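Local coordinates for PHD finger protein 3 (Homo sapiens, PDB 6IC9) that reads the phosphorylated C-terminal domain of RNA polymerase II through its SPOC domain and regulates neuronal gene expression, at residues 19-24 / 95-100; 59-64 / 129-134. One frame throughout, in Å; residues are numbered along the deposited sequence.

Both contacts pack a helix of the SPOC domain against a strand end or loop of its seven-stranded β-barrel. Contact 1 sets helix 85-101 on the end of strand 15-21 and its turn into strand 25-35; contact 2 sets helix 57-70 on the loop between strands 114-122 and 147-155. Along the chain their segments alternate, 19-24, 59-64, 95-100, 129-134, so the chain passes from one contact to the other and back, and the two are interlocked in a single domain. Their centres lie 21 Å apart and their nearest atoms about 10 Å apart. The bound phosphopeptide packs on residues of both 19-24 and 59-64, including M21 and Y63, which places the two contacts beside the reader surface.

Contact 1: 19-24 / 95-100; sequences INMPSV and FAYFSS
A double Met-aromatic contact, in which M21 meets Y97 and F98, joins the hairpin that opens the SPOC barrel to helix 85-101. M21 is the last residue of strand 15-21. It starts a type II β-turn with P22 and S23 at the corners, closed by V24 N on M21 O at 2.9 Å, and the turn puts M21 and V24 together before the helix. The methionine chain leaves with CG anti to the backbone N (chi1 -173°) and stays extended to its methyl, a straight reach that carries SD and CE up to the two rings. SD stands 4.5 Å from the centroid of the Y97 ring and over its face, offset toward the rim. CE lies over the same ring in a CH-π contact, 3.6 Å from Y97 CE2. The methionine and tyrosine side chains cross at about a right angle, whereas F98 comes to meet M21 from the opposite direction, its CZ 3.7 Å from M21 SD at an oblique slant to the ring. Within the helix Y97 turns an edge to its neighbour: CD2 sits over the centre of the F98 ring, 3.5 Å above the plane, so the sulfur is received by two rings already packed on each other. The tyrosine hydroxyl is held by a hydrogen bond with R54 NH1, and R101 makes a cation-π contact with the same ring. V51 and L94 also touch M21, leaving its thioether in a mostly apolar setting, while the bound peptide brings polar side chains against M21, P22 and Y97. V24 completes the hairpin's side with both methyls: CG1 approaches Y97 CB, and CG2 comes obliquely to Y97 CD1 at 4.0 Å.

Contact 2: 59-64 / 129-134; sequences TVWDYV and PHPLVP
W61 and L132 meet with CG of each anti to its own carbonyl carbon, beside the backbone N. With chi1 at -62° and chi2 at 126°, the indole of W61 is carried off helix 57-70 and presented to P129, P131 and L132. The leucine, its chi2 at 172°, brings its branch point to the far end of the indole, where L132 CG lies 3.5 Å from W61 CH2 and the CD2 methyl is equally near the same atom. P131 covers one face: its CG stands 3.4 Å above the indole plane, offset toward the rim, and its CB comes within 3.5 Å of W61 CE3. P129 arrives more obliquely on the benzo ring, with P129 CB 3.6 Å from W61 CZ2. P131 and L132 lie in the 3-10 segment 130-132 and P129 just before it; L132 N on P129 O at 3.0 Å closes the turn that brings all three to one aromatic side chain. The contact across the segments is wholly apolar; the indole's polar atom, NE1, has its hydrogen bond with Y104 OH of strand 104-107, which, with the packing, limits the rotation of the ring system. I120 and L151, on two further strands, also touch W61. Cutting the indole down to the methyl of an alanine here would probably open a gap beneath P131 and L132 and leave the Y104 hydroxyl without this mate. A second, polar tie runs back to the same helix, for K68 NZ hydrogen-bonds with P131 O. L132 itself continues inward onto V77 and L151. An aromatic side chain packed against a proline-rich loop and strands of the sheet thus seats helix 57-70 on the distorted β-barrel of the SPOC fold.

Contact 1: 19-24 / 95-100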
loop_
_atom_site.group_PDB
_atom_site.type_symbol
_atom_site.label_atom_id
_atom_site.label_comp_id
_atom_site.label_asym_id
_atom_site.label_seq_id
_atom_site.Cartn_x
_atom_site.Cartn_y
_atom_site.Cartn_z
ATOM N N ILE A 19 3.796 2.757 10.004
ATOM C CA ILE A 19 2.839 1.709 9.742
ATOM C C ILE A 19 2.689 0.892 11.011
ATOM O O ILE A 19 3.684 0.476 11.615
ATOM C CB ILE A 19 3.292 0.834 8.562
ATOM C CG1 ILE A 19 3.242 1.683 7.278
ATOM C CG2 ILE A 19 2.404 -0.400 8.496
ATOM C CD1 ILE A 19 3.710 0.883 5.988
ATOM N N ASN A 20 1.458 0.629 11.398
ATOM C CA ASN A 20 1.220 0.013 12.700
ATOM C C ASN A 20 0.233 -1.121 12.509
ATOM O O ASN A 20 -0.944 -0.871 12.242
ATOM C CB ASN A 20 0.696 1.045 13.715
ATOM C CG ASN A 20 0.630 0.470 15.124
ATOM O OD1 ASN A 20 0.779 -0.736 15.291
ATOM N ND2 ASN A 20 0.448 1.336 16.139
ATOM N N MET A 21 0.705 -2.371 12.634
ATOM C CA MET A 21 -0.192 -3.523 12.612
ATOM C C MET A 21 -0.160 -4.147 13.993
ATOM O O MET A 21 0.812 -4.829 14.342
ATOM C CB MET A 21 0.205 -4.568 11.552
ATOM C CG MET A 21 -0.848 -5.674 11.441
ATOM S SD MET A 21 -0.580 -6.835 10.118
ATOM C CE MET A 21 -2.012 -7.909 10.204
ATOM N N PRO A 22 -1.178 -3.923 14.813
ATOM C CA PRO A 22 -1.150 -4.403 16.200
ATOM C C PRO A 22 -0.888 -5.893 16.291
ATOM O O PRO A 22 -1.483 -6.700 15.556
ATOM C CB PRO A 22 -2.545 -4.027 16.728
ATOM C CG PRO A 22 -2.894 -2.753 15.931
ATOM C CD PRO A 22 -2.310 -3.018 14.532
ATOM N N SER A 23 0.048 -6.233 17.172
ATOM C CA SER A 23 0.560 -7.573 17.455
ATOM C C SER A 23 1.449 -8.107 16.337
ATOM O O SER A 23 1.790 -9.289 16.340
ATOM C CB SER A 23 -0.564 -8.579 17.741
ATOM O OG SER A 23 -1.123 -9.080 16.530
ATOM N N VAL A 24 1.845 -7.279 15.376
ATOM C CA VAL A 24 2.667 -7.806 14.301
ATOM C C VAL A 24 3.894 -6.927 14.193
ATOM O O VAL A 24 5.016 -7.407 14.347
ATOM C CB VAL A 24 1.887 -7.888 12.967
ATOM C CG1 VAL A 24 2.849 -8.324 11.823
ATOM C CG2 VAL A 24 0.713 -8.874 13.048
ATOM N N PHE A 95 6.322 -7.576 6.012
ATOM C CA PHE A 95 6.412 -8.208 4.685
ATOM C C PHE A 95 6.161 -9.726 4.775
ATOM O O PHE A 95 5.365 -10.279 4.025
ATOM C CB PHE A 95 7.810 -7.982 4.086
ATOM C CG PHE A 95 7.990 -8.714 2.770
ATOM C CD1 PHE A 95 8.454 -10.002 2.717
ATOM C CD2 PHE A 95 7.590 -8.108 1.603
ATOM C CE1 PHE A 95 8.572 -10.683 1.482
ATOM C CE2 PHE A 95 7.707 -8.785 0.369
ATOM C CZ PHE A 95 8.197 -10.059 0.328
ATOM N N ALA A 96 6.859 -10.402 5.695
ATOM C CA ALA A 96 6.724 -11.852 5.838
ATOM C C ALA A 96 5.312 -12.246 6.261
ATOM O O ALA A 96 4.786 -13.296 5.830
ATOM C CB ALA A 96 7.748 -12.392 6.853
ATOM N N TYR A 97 4.698 -11.443 7.120
ATOM C CA TYR A 97 3.337 -11.738 7.568
ATOM C C TYR A 97 2.415 -11.908 6.375
ATOM O O TYR A 97 1.674 -12.897 6.266
ATOM C CB TYR A 97 2.823 -10.598 8.482
ATOM C CG TYR A 97 1.387 -10.863 8.893
ATOM C CD1 TYR A 97 1.114 -11.522 10.062
ATOM C CD2 TYR A 97 0.306 -10.492 8.053
ATOM C CE1 TYR A 97 -0.186 -11.821 10.424
ATOM C CE2 TYR A 97 -0.996 -10.810 8.385
ATOM C CZ TYR A 97 -1.232 -11.457 9.594
ATOM O OH TYR A 97 -2.536 -11.764 9.923
ATOM N N PHE A 98 2.406 -10.910 5.487
ATOM C CA PHE A 98 1.481 -10.942 4.361
ATOM C C PHE A 98 1.991 -11.831 3.239
ATOM O O PHE A 98 1.188 -12.471 2.527
ATOM C CB PHE A 98 1.251 -9.510 3.822
ATOM C CG PHE A 98 0.385 -8.706 4.720
ATOM C CD1 PHE A 98 -0.945 -9.061 4.872
ATOM C CD2 PHE A 98 0.921 -7.694 5.515
ATOM C CE1 PHE A 98 -1.768 -8.380 5.761
ATOM C CE2 PHE A 98 0.091 -6.993 6.406
ATOM C CZ PHE A 98 -1.248 -7.361 6.536
ATOM N N SER A 99 3.317 -11.863 3.019
ATOM C CA SER A 99 3.833 -12.697 1.932
ATOM C C SER A 99 3.525 -14.163 2.181
ATOM O O SER A 99 3.087 -14.876 1.269
ATOM C CB SER A 99 5.349 -12.513 1.800
ATOM O OG SER A 99 5.799 -13.188 0.650
ATOM N N SER A 100 3.733 -14.618 3.416
ATOM C CA SER A 100 3.555 -16.035 3.747
ATOM C C SER A 100 2.098 -16.459 3.611
ATOM O O SER A 100 1.806 -17.553 3.112
ATOM C CB SER A 100 4.069 -16.312 5.178
ATOM O OG SER A 100 3.358 -15.586 6.197
#

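Contact 2: 59-64 / 129-134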
loop_
_atom_site.group_PDB
_atom_site.type_symbol
_atom_site.label_atom_id
_atom_site.label_comp_id
_atom_site.label_asym_id
_atom_site.label_seq_id
_atom_site.Cartn_x
_atom_site.Cartn_y
_atom_site.Cartn_z
ATOM N N THR A 59 -9.625 -10.390 -4.529
ATOM C CA THR A 59 -10.696 -9.458 -4.170
ATOM C C THR A 59 -10.278 -8.021 -4.462
ATOM O O THR A 59 -11.056 -7.245 -5.025
ATOM C CB THR A 59 -11.085 -9.633 -2.696
ATOM O OG1 THR A 59 -11.507 -10.988 -2.484
ATOM C CG2 THR A 59 -12.261 -8.699 -2.321
ATOM N N VAL A 60 -9.047 -7.649 -4.088
ATOM C CA VAL A 60 -8.539 -6.315 -4.415
ATOM C C VAL A 60 -8.516 -6.091 -5.924
ATOM O O VAL A 60 -8.898 -5.023 -6.401
ATOM C CB VAL A 60 -7.148 -6.131 -3.798
ATOM C CG1 VAL A 60 -6.497 -4.792 -4.287
ATOM C CG2 VAL A 60 -7.340 -6.072 -2.282
ATOM N N TRP A 61 -7.986 -7.057 -6.698
ATOM C CA TRP A 61 -7.863 -6.800 -8.142
ATOM C C TRP A 61 -9.224 -6.758 -8.837
ATOM O O TRP A 61 -9.405 -5.974 -9.762
ATOM C CB TRP A 61 -6.932 -7.835 -8.800
ATOM C CG TRP A 61 -5.541 -7.715 -8.184
ATOM C CD1 TRP A 61 -4.814 -8.708 -7.610
ATOM C CD2 TRP A 61 -4.755 -6.515 -8.050
ATOM N NE1 TRP A 61 -3.624 -8.215 -7.144
ATOM C CE2 TRP A 61 -3.571 -6.871 -7.380
ATOM C CE3 TRP A 61 -4.958 -5.169 -8.406
ATOM C CZ2 TRP A 61 -2.565 -5.935 -7.073
ATOM C CZ3 TRP A 61 -3.964 -4.234 -8.114
ATOM C CH2 TRP A 61 -2.778 -4.627 -7.448
ATOM N N ASP A 62 -10.194 -7.551 -8.395
ATOM C CA ASP A 62 -11.557 -7.393 -8.915
ATOM C C ASP A 62 -12.107 -5.998 -8.612
ATOM O O ASP A 62 -12.662 -5.327 -9.483
ATOM C CB ASP A 62 -12.475 -8.451 -8.304
ATOM C CG ASP A 62 -12.161 -9.850 -8.789
ATOM O OD1 ASP A 62 -12.690 -10.825 -8.205
ATOM O OD2 ASP A 62 -11.354 -9.977 -9.717
ATOM N N TYR A 63 -11.901 -5.519 -7.373
ATOM C CA TYR A 63 -12.349 -4.191 -6.986
ATOM C C TYR A 63 -11.642 -3.106 -7.789
ATOM O O TYR A 63 -12.263 -2.117 -8.220
ATOM C CB TYR A 63 -12.074 -4.042 -5.482
ATOM C CG TYR A 63 -12.336 -2.703 -4.910
ATOM C CD1 TYR A 63 -11.370 -2.077 -4.116
ATOM C CD2 TYR A 63 -13.542 -2.048 -5.140
ATOM C CE1 TYR A 63 -11.598 -0.826 -3.540
ATOM C CE2 TYR A 63 -13.787 -0.780 -4.558
ATOM C CZ TYR A 63 -12.817 -0.185 -3.781
ATOM O OH TYR A 63 -13.058 1.031 -3.204
ATOM N N VAL A 64 -10.327 -3.255 -7.983
ATOM C CA VAL A 64 -9.580 -2.243 -8.718
ATOM C C VAL A 64 -10.114 -2.149 -10.152
ATOM O O VAL A 64 -10.226 -1.054 -10.722
ATOM C CB VAL A 64 -8.066 -2.568 -8.695
ATOM C CG1 VAL A 64 -7.323 -1.803 -9.813
ATOM C CG2 VAL A 64 -7.416 -2.266 -7.303
ATOM N N PRO A 129 2.189 -7.598 -10.030
ATOM C CA PRO A 129 0.786 -7.896 -10.363
ATOM C C PRO A 129 0.308 -7.130 -11.592
ATOM O O PRO A 129 0.439 -5.903 -11.665
ATOM C CB PRO A 129 0.030 -7.441 -9.105
ATOM C CG PRO A 129 1.037 -7.657 -7.972
ATOM C CD PRO A 129 2.405 -7.406 -8.579
ATOM N N HIS A 130 -0.320 -7.859 -12.533
ATOM C CA HIS A 130 -0.637 -7.273 -13.835
ATOM C C HIS A 130 -1.525 -6.029 -13.766
ATOM O O HIS A 130 -1.274 -5.088 -14.538
ATOM C CB HIS A 130 -1.218 -8.362 -14.775
ATOM C CG HIS A 130 -2.689 -8.643 -14.614
ATOM N ND1 HIS A 130 -3.678 -7.738 -14.956
ATOM C CD2 HIS A 130 -3.338 -9.750 -14.172
ATOM C CE1 HIS A 130 -4.866 -8.265 -14.711
ATOM N NE2 HIS A 130 -4.687 -9.487 -14.236
ATOM N N PRO A 131 -2.527 -5.922 -12.890
ATOM C CA PRO A 131 -3.338 -4.691 -12.884
ATOM C C PRO A 131 -2.561 -3.430 -12.511
ATOM O O PRO A 131 -3.067 -2.323 -12.743
ATOM C CB PRO A 131 -4.421 -4.991 -11.843
ATOM C CG PRO A 131 -4.410 -6.446 -11.728
ATOM C CD PRO A 131 -3.017 -6.870 -11.889
ATOM N N LEU A 132 -1.364 -3.552 -11.943
ATOM C CA LEU A 132 -0.533 -2.370 -11.690
ATOM C C LEU A 132 0.323 -1.962 -12.883
ATOM O O LEU A 132 0.739 -0.799 -12.950
ATOM C CB LEU A 132 0.394 -2.624 -10.507
ATOM C CG LEU A 132 -0.312 -2.956 -9.204
ATOM C CD1 LEU A 132 0.697 -3.382 -8.145
ATOM C CD2 LEU A 132 -1.139 -1.763 -8.728
ATOM N N VAL A 133 0.620 -2.893 -13.793
ATOM C CA VAL A 133 1.399 -2.632 -15.002
ATOM C C VAL A 133 0.459 -2.014 -16.036
ATOM O O VAL A 133 -0.717 -2.400 -16.122
ATOM C CB VAL A 133 2.055 -3.922 -15.526
ATOM C CG1 VAL A 133 3.070 -3.635 -16.637
ATOM C CG2 VAL A 133 2.740 -4.643 -14.416
ATOM N N PRO A 134 0.908 -1.028 -16.814
ATOM C CA PRO A 134 2.239 -0.425 -16.734
ATOM C C PRO A 134 2.275 0.635 -15.635
ATOM O O PRO A 134 1.240 1.205 -15.319
ATOM C CB PRO A 134 2.418 0.179 -18.126
ATOM C CG PRO A 134 0.984 0.625 -18.492
ATOM C CD PRO A 134 0.060 -0.386 -17.842
#